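Local coordinates for protein ribonuclease J (Methanolobus psychrophilus R15, PDB 5HAB) that probably degrades RNA as an exoribonuclease of the beta-CASP branch of the metallo-beta-lactamase superfamily, at residues R39-I44 against I50-M55; V101-A106 against V191-D196; T179-I184 against D212-L217. The protein carries 1 engineered substitution. All blocks are in the same frame, centred on the assembly; numbering follows the deposited sequence.

Contact 1: R39-I44 against I50-M55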
ATOM      1  N   ARG B  39     -13.402   6.840 -21.229  1.00 32.83           N
ATOM      2  CA  ARG B  39     -14.132   6.852 -22.503  1.00 29.86           C
ATOM      3  C   ARG B  39     -15.600   6.430 -22.349  1.00 26.28           C
ATOM      4  O   ARG B  39     -16.045   5.445 -22.931  1.00 32.63           O
ATOM      5  CB  ARG B  39     -13.419   5.961 -23.535  1.00 32.59           C
ATOM      6  CG  ARG B  39     -13.174   4.516 -23.112  1.00 35.38           C
ATOM      7  CD  ARG B  39     -12.842   3.642 -24.317  1.00 28.66           C
ATOM      8  NE  ARG B  39     -12.582   2.258 -23.932  1.00 35.26           N
ATOM      9  CZ  ARG B  39     -12.185   1.310 -24.776  1.00 39.39           C
ATOM     10  NH1 ARG B  39     -11.995   1.593 -26.059  1.00 38.93           N
ATOM     11  NH2 ARG B  39     -11.976   0.075 -24.335  1.00 34.16           N
ATOM     12  N   ASN B  40     -16.356   7.188 -21.569  1.00 21.90           N
ATOM     13  CA  ASN B  40     -17.741   6.834 -21.286  1.00 34.23           C
ATOM     14  C   ASN B  40     -18.691   7.002 -22.468  1.00 33.59           C
ATOM     15  O   ASN B  40     -18.732   8.049 -23.109  1.00 27.86           O
ATOM     16  CB  ASN B  40     -18.241   7.657 -20.105  1.00 24.76           C
ATOM     17  CG  ASN B  40     -17.436   7.397 -18.855  1.00 33.69           C
ATOM     18  OD1 ASN B  40     -17.526   6.323 -18.261  1.00 29.89           O
ATOM     19  ND2 ASN B  40     -16.613   8.361 -18.470  1.00 21.06           N
ATOM     20  N   MET B  41     -19.464   5.957 -22.732  1.00 29.50           N
ATOM     21  CA  MET B  41     -20.562   6.046 -23.680  1.00 31.87           C
ATOM     22  C   MET B  41     -21.584   4.951 -23.396  1.00 27.55           C
ATOM     23  O   MET B  41     -21.247   3.759 -23.323  1.00 30.81           O
ATOM     24  CB  MET B  41     -20.065   5.935 -25.121  1.00 27.05           C
ATOM     25  CG  MET B  41     -21.185   6.051 -26.149  1.00 26.70           C
ATOM     26  SD  MET B  41     -20.668   5.921 -27.876  1.00 33.73           S
ATOM     27  CE  MET B  41     -19.575   7.300 -28.068  1.00 47.84           C
ATOM     28  N   THR B  42     -22.833   5.370 -23.238  1.00 23.09           N
ATOM     29  CA  THR B  42     -23.932   4.440 -22.996  1.00 30.09           C
ATOM     30  C   THR B  42     -24.997   4.657 -24.070  1.00 31.49           C
ATOM     31  O   THR B  42     -25.102   5.744 -24.618  1.00 31.49           O
ATOM     32  CB  THR B  42     -24.528   4.627 -21.576  1.00 31.52           C
ATOM     33  OG1 THR B  42     -23.509   4.383 -20.598  1.00 37.56           O
ATOM     34  CG2 THR B  42     -25.708   3.685 -21.325  1.00 28.99           C
ATOM     35  N   ALA B  43     -25.752   3.621 -24.410  1.00 23.85           N
ATOM     36  CA  ALA B  43     -26.851   3.792 -25.351  1.00 34.03           C
ATOM     37  C   ALA B  43     -28.128   3.207 -24.768  1.00 26.93           C
ATOM     38  O   ALA B  43     -28.154   2.056 -24.349  1.00 32.18           O
ATOM     39  CB  ALA B  43     -26.521   3.144 -26.699  1.00 27.79           C
ATOM     40  N   ILE B  44     -29.177   4.020 -24.716  1.00 34.41           N
ATOM     41  CA  ILE B  44     -30.473   3.588 -24.212  1.00 29.91           C
ATOM     42  C   ILE B  44     -31.418   3.391 -25.390  1.00 39.00           C
ATOM     43  O   ILE B  44     -31.782   4.346 -26.065  1.00 40.49           O
ATOM     44  CB  ILE B  44     -31.064   4.604 -23.215  1.00 35.70           C
ATOM     45  CG1 ILE B  44     -30.072   4.926 -22.093  1.00 32.65           C
ATOM     46  CG2 ILE B  44     -32.391   4.094 -22.654  1.00 24.77           C
ATOM     47  CD1 ILE B  44     -29.649   3.721 -21.286  1.00 29.63           C
ATOM     48  N   ILE B  50     -32.981   5.189 -30.349  1.00 44.52           N
ATOM     49  CA  ILE B  50     -31.828   5.139 -29.453  1.00 34.99           C
ATOM     50  C   ILE B  50     -31.415   6.527 -28.966  1.00 36.94           C
ATOM     51  O   ILE B  50     -31.274   7.453 -29.759  1.00 45.93           O
ATOM     52  CB  ILE B  50     -30.638   4.439 -30.136  1.00 42.30           C
ATOM     53  CG1 ILE B  50     -31.031   3.028 -30.575  1.00 39.51           C
ATOM     54  CG2 ILE B  50     -29.431   4.395 -29.204  1.00 32.63           C
ATOM     55  CD1 ILE B  50     -29.941   2.306 -31.334  1.00 28.41           C
ATOM     56  N   ILE B  51     -31.225   6.657 -27.657  1.00 35.01           N
ATOM     57  CA  ILE B  51     -30.629   7.846 -27.054  1.00 27.72           C
ATOM     58  C   ILE B  51     -29.208   7.514 -26.602  1.00 33.20           C
ATOM     59  O   ILE B  51     -29.026   6.704 -25.710  1.00 33.60           O
ATOM     60  CB  ILE B  51     -31.472   8.351 -25.871  1.00 31.07           C
ATOM     61  CG1 ILE B  51     -32.938   8.484 -26.282  1.00 34.04           C
ATOM     62  CG2 ILE B  51     -30.921   9.669 -25.331  1.00 29.37           C
ATOM     63  CD1 ILE B  51     -33.198   9.623 -27.237  1.00 42.90           C
ATOM     64  N   ILE B  52     -28.204   8.123 -27.220  1.00 30.99           N
ATOM     65  CA  ILE B  52     -26.832   7.978 -26.752  1.00 32.77           C
ATOM     66  C   ILE B  52     -26.618   8.930 -25.580  1.00 37.26           C
ATOM     67  O   ILE B  52     -27.082  10.068 -25.603  1.00 30.60           O
ATOM     68  CB  ILE B  52     -25.810   8.232 -27.886  1.00 31.89           C
ATOM     69  CG1 ILE B  52     -25.911   7.148 -28.961  1.00 33.42           C
ATOM     70  CG2 ILE B  52     -24.392   8.267 -27.346  1.00 26.04           C
ATOM     71  CD1 ILE B  52     -24.985   7.375 -30.152  1.00 30.31           C
ATOM     72  N   ILE B  53     -25.937   8.449 -24.544  1.00 33.27           N
ATOM     73  CA  ILE B  53     -25.593   9.278 -23.395  1.00 37.33           C
ATOM     74  C   ILE B  53     -24.075   9.312 -23.222  1.00 37.39           C
ATOM     75  O   ILE B  53     -23.432   8.279 -22.956  1.00 31.94           O
ATOM     76  CB  ILE B  53     -26.281   8.793 -22.113  1.00 40.53           C
ATOM     77  CG1 ILE B  53     -27.780   8.589 -22.348  1.00 33.57           C
ATOM     78  CG2 ILE B  53     -26.069   9.797 -20.997  1.00 38.04           C
ATOM     79  CD1 ILE B  53     -28.558   8.277 -21.074  1.00 28.33           C
ATOM     80  N   ASP B  54     -23.533  10.510 -23.438  1.00 31.98           N
ATOM     81  CA  ASP B  54     -22.125  10.855 -23.244  1.00 31.32           C
ATOM     82  C   ASP B  54     -21.202  10.151 -24.233  1.00 25.64           C
ATOM     83  O   ASP B  54     -21.478   9.046 -24.688  1.00 28.87           O
ATOM     84  CB  ASP B  54     -21.699  10.558 -21.800  1.00 25.56           C
ATOM     85  CG  ASP B  54     -22.386  11.474 -20.792  1.00 33.22           C
ATOM     86  OD1 ASP B  54     -22.528  12.683 -21.082  1.00 36.89           O
ATOM     87  OD2 ASP B  54     -22.791  10.990 -19.715  1.00 31.18           O
ATOM     88  N   MET B  55     -20.101  10.816 -24.561  1.00 21.56           N
ATOM     89  CA  MET B  55     -19.103  10.296 -25.480  1.00 29.61           C
ATOM     90  C   MET B  55     -17.738  10.791 -24.998  1.00 46.25           C
ATOM     91  O   MET B  55     -17.236  11.820 -25.463  1.00 44.04           O
ATOM     92  CB  MET B  55     -19.371  10.761 -26.920  1.00 36.96           C
ATOM     93  CG  MET B  55     -20.732  10.347 -27.487  1.00 50.11           C
ATOM     94  SD  MET B  55     -20.958  10.723 -29.240  1.00 44.78           S
ATOM     95  CE  MET B  55     -19.268  10.956 -29.718  1.00 50.60           C
TER
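Thr42 and Ile53 trade two backbone hydrogen bonds, Thr42 N to Ile53 O at 3.0 Å and Ile53 N to Thr42 O at 2.8 Å, and Ile44 and Ile51 form a second such pair further along. Between these antiparallel hydrogen-bonded pairs sits the non-hydrogen-bonded pair Ala43 and Ile52, where the CA atoms close to 4.4 Å. Side chains alternate strictly. On one face the side chains of Ile44 and Ile53 pass at a slant, CG1 of Ile44 3.8 Å from CD1 of Ile53; on the other the small methyl of Ala43 meets CG2 of Ile50 at 4.0 Å. Strands 41-46 and 49-53 thus make a beta hairpin within one sheet of the metallo-beta-lactamase sandwich. Ile44, Ile51 and Ile53 face strand 179-186 of the second sheet, where branched apolar chains suit both an extended backbone and a dry core. Met41 and Met55 lie side by side, closely packed against helix 113-116. Extended through chi1 and chi2, the Met41 chain bends at chi3 (-62°), which turns CE onto Met55; its 3.3 Å to Met55 CG is shorter than a usual carbon contact and doubtful in detail. Within the two segments the regular pairing ends here, though Asn40 bonds through its backbone to Gly56 and through ND2 to Asp108 O. Arg39, partly exposed, makes no side-chain contact with 50-55 and forms a salt bridge with Glu36.

Contact 2: V101-A106 against V191-D196. Engineered in segment 101-106: Ala106 (natural residue His). With nucleotides of chain D.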
ATOM      1  N   VAL B 101     -27.187  12.740 -25.676  1.00 34.92           N
ATOM      2  CA  VAL B 101     -27.184  13.547 -24.457  1.00 37.08           C
ATOM      3  C   VAL B 101     -25.782  13.614 -23.862  1.00 40.14           C
ATOM      4  O   VAL B 101     -25.079  12.607 -23.786  1.00 36.83           O
ATOM      5  CB  VAL B 101     -28.185  13.011 -23.420  1.00 30.76           C
ATOM      6  CG1 VAL B 101     -28.100  13.823 -22.130  1.00 35.92           C
ATOM      7  CG2 VAL B 101     -29.600  13.064 -23.967  1.00 34.30           C
ATOM      8  N   CYS B 102     -25.371  14.818 -23.477  1.00 43.48           N
ATOM      9  CA  CYS B 102     -24.138  15.009 -22.725  1.00 35.14           C
ATOM     10  C   CYS B 102     -24.476  15.577 -21.357  1.00 45.60           C
ATOM     11  O   CYS B 102     -24.943  16.712 -21.248  1.00 35.35           O
ATOM     12  CB  CYS B 102     -23.181  15.930 -23.465  1.00 32.34           C
ATOM     13  SG  CYS B 102     -22.483  15.197 -24.950  1.00 39.41           S
ATOM     14  N   THR B 103     -24.234  14.790 -20.310  1.00 34.53           N
ATOM     15  CA  THR B 103     -24.684  15.165 -18.976  1.00 32.96           C
ATOM     16  C   THR B 103     -23.807  16.254 -18.363  1.00 21.96           C
ATOM     17  O   THR B 103     -24.231  16.931 -17.427  1.00 32.57           O
ATOM     18  CB  THR B 103     -24.713  13.952 -18.031  1.00 44.04           C
ATOM     19  OG1 THR B 103     -23.494  13.216 -18.169  1.00 36.18           O
ATOM     20  CG2 THR B 103     -25.891  13.045 -18.365  1.00 29.44           C
ATOM     21  N   HIS B 104     -22.600  16.427 -18.893  1.00 23.66           N
ATOM     22  CA  HIS B 104     -21.781  17.595 -18.553  1.00 37.94           C
ATOM     23  C   HIS B 104     -20.654  17.776 -19.561  1.00 30.49           C
ATOM     24  O   HIS B 104     -20.521  16.996 -20.505  1.00 31.55           O
ATOM     25  CB  HIS B 104     -21.207  17.495 -17.125  1.00 33.84           C
ATOM     26  CG  HIS B 104     -20.254  16.356 -16.919  1.00 29.19           C
ATOM     27  ND1 HIS B 104     -19.078  16.229 -17.623  1.00 27.41           N
ATOM     28  CD2 HIS B 104     -20.288  15.313 -16.055  1.00 33.08           C
ATOM     29  CE1 HIS B 104     -18.439  15.145 -17.223  1.00 35.41           C
ATOM     30  NE2 HIS B 104     -19.152  14.571 -16.269  1.00 29.68           N
ATOM     31  N   GLY B 105     -19.818  18.787 -19.340  1.00 38.80           N
ATOM     32  CA  GLY B 105     -18.849  19.185 -20.342  1.00 28.45           C
ATOM     33  C   GLY B 105     -17.388  18.837 -20.128  1.00 40.19           C
ATOM     34  O   GLY B 105     -16.522  19.384 -20.813  1.00 39.68           O
ATOM     35  N   ALA B 106     -17.101  17.923 -19.206  1.00 32.64           N
ATOM     36  CA  ALA B 106     -15.722  17.489 -18.986  1.00 36.64           C
ATOM     37  C   ALA B 106     -15.360  16.426 -20.016  1.00 40.38           C
ATOM     38  O   ALA B 106     -16.251  15.816 -20.612  1.00 35.63           O
ATOM     39  CB  ALA B 106     -15.542  16.957 -17.574  1.00 36.47           C
ATOM     40  N   VAL B 191     -36.024   5.477 -17.506  1.00 42.05           N
ATOM     41  CA  VAL B 191     -34.660   4.991 -17.373  1.00 31.58           C
ATOM     42  C   VAL B 191     -33.785   6.137 -16.892  1.00 37.90           C
ATOM     43  O   VAL B 191     -33.676   7.156 -17.556  1.00 38.62           O
ATOM     44  CB  VAL B 191     -34.132   4.414 -18.690  1.00 43.25           C
ATOM     45  CG1 VAL B 191     -32.667   4.034 -18.546  1.00 25.79           C
ATOM     46  CG2 VAL B 191     -34.959   3.203 -19.113  1.00 34.14           C
ATOM     47  N   VAL B 192     -33.161   5.974 -15.733  1.00 32.41           N
ATOM     48  CA  VAL B 192     -32.391   7.060 -15.144  1.00 32.56           C
ATOM     49  C   VAL B 192     -30.900   6.785 -15.271  1.00 35.09           C
ATOM     50  O   VAL B 192     -30.432   5.669 -15.052  1.00 36.15           O
ATOM     51  CB  VAL B 192     -32.784   7.295 -13.675  1.00 29.21           C
ATOM     52  CG1 VAL B 192     -31.956   8.410 -13.071  1.00 27.59           C
ATOM     53  CG2 VAL B 192     -34.262   7.636 -13.584  1.00 30.12           C
ATOM     54  N   TYR B 193     -30.177   7.824 -15.663  1.00 26.64           N
ATOM     55  CA  TYR B 193     -28.741   7.796 -15.832  1.00 27.47           C
ATOM     56  C   TYR B 193     -28.148   8.838 -14.891  1.00 41.52           C
ATOM     57  O   TYR B 193     -28.443  10.039 -15.000  1.00 34.53           O
ATOM     58  CB  TYR B 193     -28.390   8.066 -17.297  1.00 28.21           C
ATOM     59  CG  TYR B 193     -26.922   8.157 -17.666  1.00 29.71           C
ATOM     60  CD1 TYR B 193     -26.197   9.319 -17.435  1.00 27.55           C
ATOM     61  CD2 TYR B 193     -26.278   7.100 -18.298  1.00 25.41           C
ATOM     62  CE1 TYR B 193     -24.861   9.419 -17.799  1.00 24.46           C
ATOM     63  CE2 TYR B 193     -24.946   7.189 -18.667  1.00 27.20           C
ATOM     64  CZ  TYR B 193     -24.245   8.353 -18.415  1.00 33.51           C
ATOM     65  OH  TYR B 193     -22.922   8.457 -18.781  1.00 26.28           O
ATOM     66  N   ALA B 194     -27.322   8.361 -13.963  1.00 30.84           N
ATOM     67  CA  ALA B 194     -26.744   9.199 -12.921  1.00 26.87           C
ATOM     68  C   ALA B 194     -25.259   8.892 -12.776  1.00 47.72           C
ATOM     69  O   ALA B 194     -24.846   8.153 -11.883  1.00 41.44           O
ATOM     70  CB  ALA B 194     -27.461   8.979 -11.605  1.00 30.91           C
ATOM     71  N   CYS B 195     -24.462   9.483 -13.658  1.00 33.81           N
ATOM     72  CA  CYS B 195     -23.033   9.212 -13.705  1.00 31.21           C
ATOM     73  C   CYS B 195     -22.244  10.518 -13.621  1.00 38.65           C
ATOM     74  O   CYS B 195     -22.694  11.554 -14.114  1.00 37.08           O
ATOM     75  CB  CYS B 195     -22.688   8.451 -14.982  1.00 38.64           C
ATOM     76  SG  CYS B 195     -23.553   6.869 -15.162  1.00 35.61           S
ATOM     77  N   ASP B 196     -21.067  10.453 -13.004  1.00 31.36           N
ATOM     78  CA  ASP B 196     -20.272  11.641 -12.674  1.00 41.69           C
ATOM     79  C   ASP B 196     -21.088  12.609 -11.834  1.00 34.36           C
ATOM     80  O   ASP B 196     -21.359  13.738 -12.241  1.00 42.49           O
ATOM     81  CB  ASP B 196     -19.763  12.337 -13.932  1.00 29.32           C
ATOM     82  CG  ASP B 196     -18.456  11.763 -14.423  1.00 35.90           C
ATOM     83  OD1 ASP B 196     -18.040  10.703 -13.917  1.00 44.62           O
ATOM     84  OD2 ASP B 196     -17.837  12.380 -15.309  1.00 38.42           O
TER
ATOM     85  P     A D   3     -11.176  17.731 -17.739  1.00109.59           P
ATOM     86  OP1   A D   3     -11.465  19.182 -17.875  1.00102.20           O
ATOM     87  OP2   A D   3     -12.303  16.768 -17.669  1.00 93.67           O
ATOM     88  O5'   A D   3     -10.237  17.284 -18.948  1.00104.14           O
ATOM     89  C5'   A D   3      -9.191  18.125 -19.417  1.00109.30           C
ATOM     90  C4'   A D   3      -7.874  17.802 -18.755  1.00114.64           C
ATOM     91  O4'   A D   3      -7.300  16.595 -19.320  1.00113.57           O
ATOM     92  C3'   A D   3      -6.775  18.838 -18.910  1.00115.68           C
ATOM     93  O3'   A D   3      -6.922  19.923 -18.012  1.00107.50           O
ATOM     94  C2'   A D   3      -5.507  18.024 -18.672  1.00113.44           C
ATOM     95  O2'   A D   3      -5.282  17.842 -17.281  1.00109.74           O
ATOM     96  C1'   A D   3      -5.889  16.671 -19.281  1.00114.76           C
ATOM     97  N9    A D   3      -5.339  16.477 -20.638  1.00111.11           N
ATOM     98  C8    A D   3      -5.924  16.704 -21.861  1.00103.43           C
ATOM     99  N7    A D   3      -5.146  16.415 -22.880  1.00 96.14           N
ATOM    100  C5    A D   3      -3.971  15.966 -22.289  1.00115.14           C
ATOM    101  C6    A D   3      -2.747  15.504 -22.818  1.00115.85           C
ATOM    102  N6    A D   3      -2.486  15.412 -24.124  1.00111.25           N
ATOM    103  N1    A D   3      -1.783  15.134 -21.943  1.00116.55           N
ATOM    104  C2    A D   3      -2.035  15.222 -20.632  1.00102.03           C
ATOM    105  N3    A D   3      -3.139  15.636 -20.017  1.00104.36           N
ATOM    106  C4    A D   3      -4.079  15.999 -20.910  1.00115.78           C
TER
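The His104 ring and the Asp196 carboxylate lie almost in one plane, 2° apart, and meet edge-on. NE2 of His104 donates to OD2 of Asp196 at 2.7 Å, reaching the anti lone pair of that oxygen, and CB of Asp196 also borders the ring edge. Elsewhere on the rim, ND1 accepts the backbone N-H of Ala106 at 3.0 Å, so two in-plane bonds fix the rotation of the imidazole; His109 stacks on the ring. The Tyr193 ring carries Cys195 SG over one face, 3.6 Å above the plane and toward the rim, while CG2 of Thr103 approaches CE1 obliquely at 3.8 Å. OG1 of Thr103 hydrogen-bonds Asp54 OD2, which also has a weak bond with Tyr193 OH. With the natural histidine at the engineered Ala106, residues 104-109 would read as the HxHxDH signature of metallo-beta-lactamase hydrolases, whose histidines and aspartate bind metal in relatives. CB of Ala106 lies 3.2 Å from OP2 of A3 of chain D, which places this contact beside the bound RNA. Both segments run off strand ends: 101-106 leads from strand 96-102 of one sheet into helix 107-110, whereas segment 191-196 continues strand 189-194 of the other sheet, between strands 179-186 and 222-228.

Contact 3: T179-I184 against D212-L217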
ATOM      1  N   THR B 179     -24.268  20.054 -14.124  1.00 49.64           N
ATOM      2  CA  THR B 179     -24.318  18.612 -14.356  1.00 31.66           C
ATOM      3  C   THR B 179     -25.720  18.076 -14.053  1.00 32.93           C
ATOM      4  O   THR B 179     -26.375  18.526 -13.104  1.00 29.18           O
ATOM      5  CB  THR B 179     -23.269  17.865 -13.500  1.00 38.70           C
ATOM      6  OG1 THR B 179     -21.955  18.331 -13.838  1.00 40.39           O
ATOM      7  CG2 THR B 179     -23.332  16.368 -13.750  1.00 29.53           C
ATOM      8  N   VAL B 180     -26.190  17.131 -14.867  1.00 33.03           N
ATOM      9  CA  VAL B 180     -27.544  16.605 -14.702  1.00 29.59           C
ATOM     10  C   VAL B 180     -27.615  15.070 -14.674  1.00 34.44           C
ATOM     11  O   VAL B 180     -26.822  14.382 -15.322  1.00 30.89           O
ATOM     12  CB  VAL B 180     -28.470  17.150 -15.816  1.00 36.84           C
ATOM     13  CG1 VAL B 180     -28.596  18.663 -15.715  1.00 32.57           C
ATOM     14  CG2 VAL B 180     -27.956  16.747 -17.200  1.00 28.69           C
ATOM     15  N   PHE B 181     -28.562  14.544 -13.900  1.00 29.19           N
ATOM     16  CA  PHE B 181     -29.098  13.211 -14.133  1.00 28.78           C
ATOM     17  C   PHE B 181     -29.988  13.317 -15.358  1.00 48.99           C
ATOM     18  O   PHE B 181     -30.648  14.347 -15.558  1.00 40.61           O
ATOM     19  CB  PHE B 181     -29.938  12.691 -12.956  1.00 30.84           C
ATOM     20  CG  PHE B 181     -29.165  12.437 -11.684  1.00 35.69           C
ATOM     21  CD1 PHE B 181     -27.791  12.560 -11.636  1.00 28.48           C
ATOM     22  CD2 PHE B 181     -29.837  12.047 -10.534  1.00 39.55           C
ATOM     23  CE1 PHE B 181     -27.105  12.321 -10.463  1.00 42.00           C
ATOM     24  CE2 PHE B 181     -29.157  11.803  -9.362  1.00 36.61           C
ATOM     25  CZ  PHE B 181     -27.790  11.940  -9.325  1.00 33.09           C
ATOM     26  N   VAL B 182     -30.059  12.261 -16.159  1.00 40.45           N
ATOM     27  CA  VAL B 182     -31.019  12.282 -17.258  1.00 46.40           C
ATOM     28  C   VAL B 182     -32.021  11.147 -17.096  1.00 43.14           C
ATOM     29  O   VAL B 182     -31.648   9.999 -16.869  1.00 42.81           O
ATOM     30  CB  VAL B 182     -30.310  12.236 -18.641  1.00 44.37           C
ATOM     31  CG1 VAL B 182     -29.264  11.150 -18.688  1.00 44.29           C
ATOM     32  CG2 VAL B 182     -31.326  12.032 -19.757  1.00 37.14           C
ATOM     33  N   ALA B 183     -33.304  11.498 -17.171  1.00 44.91           N
ATOM     34  CA  ALA B 183     -34.388  10.523 -17.127  1.00 31.66           C
ATOM     35  C   ALA B 183     -35.044  10.397 -18.500  1.00 46.68           C
ATOM     36  O   ALA B 183     -35.552  11.371 -19.053  1.00 41.20           O
ATOM     37  CB  ALA B 183     -35.422  10.908 -16.078  1.00 34.54           C
ATOM     38  N   ILE B 184     -35.008   9.191 -19.048  1.00 38.80           N
ATOM     39  CA  ILE B 184     -35.658   8.883 -20.308  1.00 34.62           C
ATOM     40  C   ILE B 184     -37.024   8.273 -20.016  1.00 44.15           C
ATOM     41  O   ILE B 184     -37.128   7.132 -19.573  1.00 40.10           O
ATOM     42  CB  ILE B 184     -34.787   7.953 -21.164  1.00 37.26           C
ATOM     43  CG1 ILE B 184     -33.460   8.639 -21.484  1.00 26.74           C
ATOM     44  CG2 ILE B 184     -35.513   7.554 -22.440  1.00 42.43           C
ATOM     45  CD1 ILE B 184     -32.491   7.772 -22.221  1.00 31.79           C
ATOM     46  N   ASP B 212     -36.519  15.798  -4.006  1.00 54.30           N
ATOM     47  CA  ASP B 212     -37.963  15.714  -4.199  1.00 43.57           C
ATOM     48  C   ASP B 212     -38.307  15.024  -5.514  1.00 46.86           C
ATOM     49  O   ASP B 212     -39.119  14.095  -5.551  1.00 43.50           O
ATOM     50  CB  ASP B 212     -38.582  17.108  -4.166  1.00 53.19           C
ATOM     51  CG  ASP B 212     -38.539  17.730  -2.788  1.00 67.73           C
ATOM     52  OD1 ASP B 212     -38.368  16.982  -1.802  1.00 56.78           O
ATOM     53  OD2 ASP B 212     -38.665  18.969  -2.693  1.00 90.29           O
ATOM     54  N   ARG B 213     -37.690  15.494  -6.594  1.00 36.55           N
ATOM     55  CA  ARG B 213     -37.940  14.931  -7.910  1.00 37.80           C
ATOM     56  C   ARG B 213     -37.464  13.488  -7.974  1.00 59.21           C
ATOM     57  O   ARG B 213     -38.102  12.655  -8.610  1.00 50.38           O
ATOM     58  CB  ARG B 213     -37.264  15.763  -9.001  1.00 44.62           C
ATOM     59  CG  ARG B 213     -37.562  15.284 -10.412  1.00 42.34           C
ATOM     60  CD  ARG B 213     -39.063  15.233 -10.660  1.00 41.62           C
ATOM     61  NE  ARG B 213     -39.384  14.663 -11.964  1.00 43.16           N
ATOM     62  CZ  ARG B 213     -40.403  13.839 -12.184  1.00 46.16           C
ATOM     63  NH1 ARG B 213     -41.199  13.485 -11.185  1.00 47.36           N
ATOM     64  NH2 ARG B 213     -40.622  13.364 -13.403  1.00 52.60           N
ATOM     65  N   LEU B 214     -36.352  13.190  -7.304  1.00 47.41           N
ATOM     66  CA  LEU B 214     -35.841  11.824  -7.271  1.00 46.73           C
ATOM     67  C   LEU B 214     -36.862  10.899  -6.620  1.00 48.87           C
ATOM     68  O   LEU B 214     -37.136   9.803  -7.124  1.00 48.16           O
ATOM     69  CB  LEU B 214     -34.507  11.751  -6.518  1.00 38.03           C
ATOM     70  CG  LEU B 214     -33.315  12.523  -7.096  1.00 42.91           C
ATOM     71  CD1 LEU B 214     -32.071  12.335  -6.233  1.00 49.65           C
ATOM     72  CD2 LEU B 214     -33.041  12.118  -8.531  1.00 29.88           C
ATOM     73  N   LYS B 215     -37.451  11.361  -5.519  1.00 46.94           N
ATOM     74  CA  LYS B 215     -38.447  10.573  -4.799  1.00 44.41           C
ATOM     75  C   LYS B 215     -39.693  10.366  -5.657  1.00 44.84           C
ATOM     76  O   LYS B 215     -40.224   9.250  -5.755  1.00 55.45           O
ATOM     77  CB  LYS B 215     -38.821  11.255  -3.483  1.00 52.21           C
ATOM     78  CG  LYS B 215     -37.676  11.389  -2.496  1.00 62.95           C
ATOM     79  CD  LYS B 215     -38.147  12.038  -1.203  1.00 55.38           C
ATOM     80  CE  LYS B 215     -36.976  12.422  -0.316  1.00 65.10           C
ATOM     81  NZ  LYS B 215     -37.436  13.081   0.936  1.00 87.00           N
ATOM     82  N   GLU B 216     -40.151  11.452  -6.277  1.00 44.42           N
ATOM     83  CA  GLU B 216     -41.282  11.390  -7.199  1.00 55.94           C
ATOM     84  C   GLU B 216     -41.041  10.368  -8.306  1.00 49.75           C
ATOM     85  O   GLU B 216     -41.896   9.528  -8.555  1.00 53.42           O
ATOM     86  CB  GLU B 216     -41.567  12.766  -7.803  1.00 59.54           C
ATOM     87  CG  GLU B 216     -42.228  13.733  -6.836  1.00 67.79           C
ATOM     88  CD  GLU B 216     -42.624  15.038  -7.500  1.00 84.16           C
ATOM     89  OE1 GLU B 216     -42.033  15.375  -8.549  1.00 70.10           O
ATOM     90  OE2 GLU B 216     -43.523  15.728  -6.971  1.00 78.72           O
ATOM     91  N   LEU B 217     -39.884  10.450  -8.965  1.00 45.66           N
ATOM     92  CA  LEU B 217     -39.490   9.479  -9.992  1.00 51.94           C
ATOM     93  C   LEU B 217     -39.565   8.060  -9.460  1.00 41.91           C
ATOM     94  O   LEU B 217     -40.075   7.161 -10.131  1.00 51.42           O
ATOM     95  CB  LEU B 217     -38.074   9.751 -10.501  1.00 46.14           C
ATOM     96  CG  LEU B 217     -37.906  10.577 -11.770  1.00 54.15           C
ATOM     97  CD1 LEU B 217     -36.433  10.744 -12.063  1.00 52.90           C
ATOM     98  CD2 LEU B 217     -38.604   9.899 -12.933  1.00 51.50           C
TER
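Phe181 and Leu214 carry the larger share of this contact, with Ala183 and Leu217 forming a smaller touch beside them. The phenyl ring presents its edge: CD2 of Phe181 lies 3.8 Å from CD2 of Leu214, close to the ring plane, and CE2 is only slightly further off. The two side chains cross at about a right angle, and CD2 is the leucine atom in contact. Although the CB of Leu214 does not itself point at the strand, chi1 of -63° sets CG anti to the carbonyl carbon; with CD1 continuing the chain, the side branch CD2 is the methyl that meets the ring edge. A long, flat residue suits position 181 because strand and helix are well separated here, with the CA atoms of Phe181 and Leu214 9.7 Å apart. The same ring meets Phe197 edge-to-face and packs on Leu419 of helix 413-423. Strand 179-186 belongs to the second sheet of the alpha-beta/beta-alpha sandwich, and helix 211-220 lies on the outer surface of that sheet; Val180, Val182 and Ile184, alternating with Phe181 and Ala183, point to the other side. Where strand and helix come nearer, the CA atoms of Ala183 and Leu217 being 8.8 Å apart, the small methyl of Ala183 leaves room for the leucine, and its CB meets Leu217 CD1 at 4.1 Å. The guanidinium of Arg213 lies with one face over Leu217 CG, 4.1 Å from its plane, a hydrophobic shelter for a group whose nitrogens form salt bridges with Glu168 and Glu220 and a weaker one with Glu216. Lys215, partly exposed, makes a salt bridge through NZ to Glu256 of the second subunit.

Contact 2 joins the other two, its centre about 9 Å from that of contact 1 and about 11 Å from that of contact 3, while the centres of contacts 1 and 3 lie about 18 Å apart. Strand 96-102 borders the hairpin of contact 1, with Asp54 N 2.6 Å from Val101 O, and strand 189-194 borders strand 179-186 of contact 3, with Tyr193 N 2.9 Å from Val182 O. Across the sandwich, CD1 of Ile184 comes within 3.6 Å of Ile44 CB. Contact 2 sits at the bound RNA. The nearest atom of contact 1 is about 6 Å from the RNA. For contact 3 the nearest atom is about 10 Å from the RNA, and its helix lies on the outer side of its sheet.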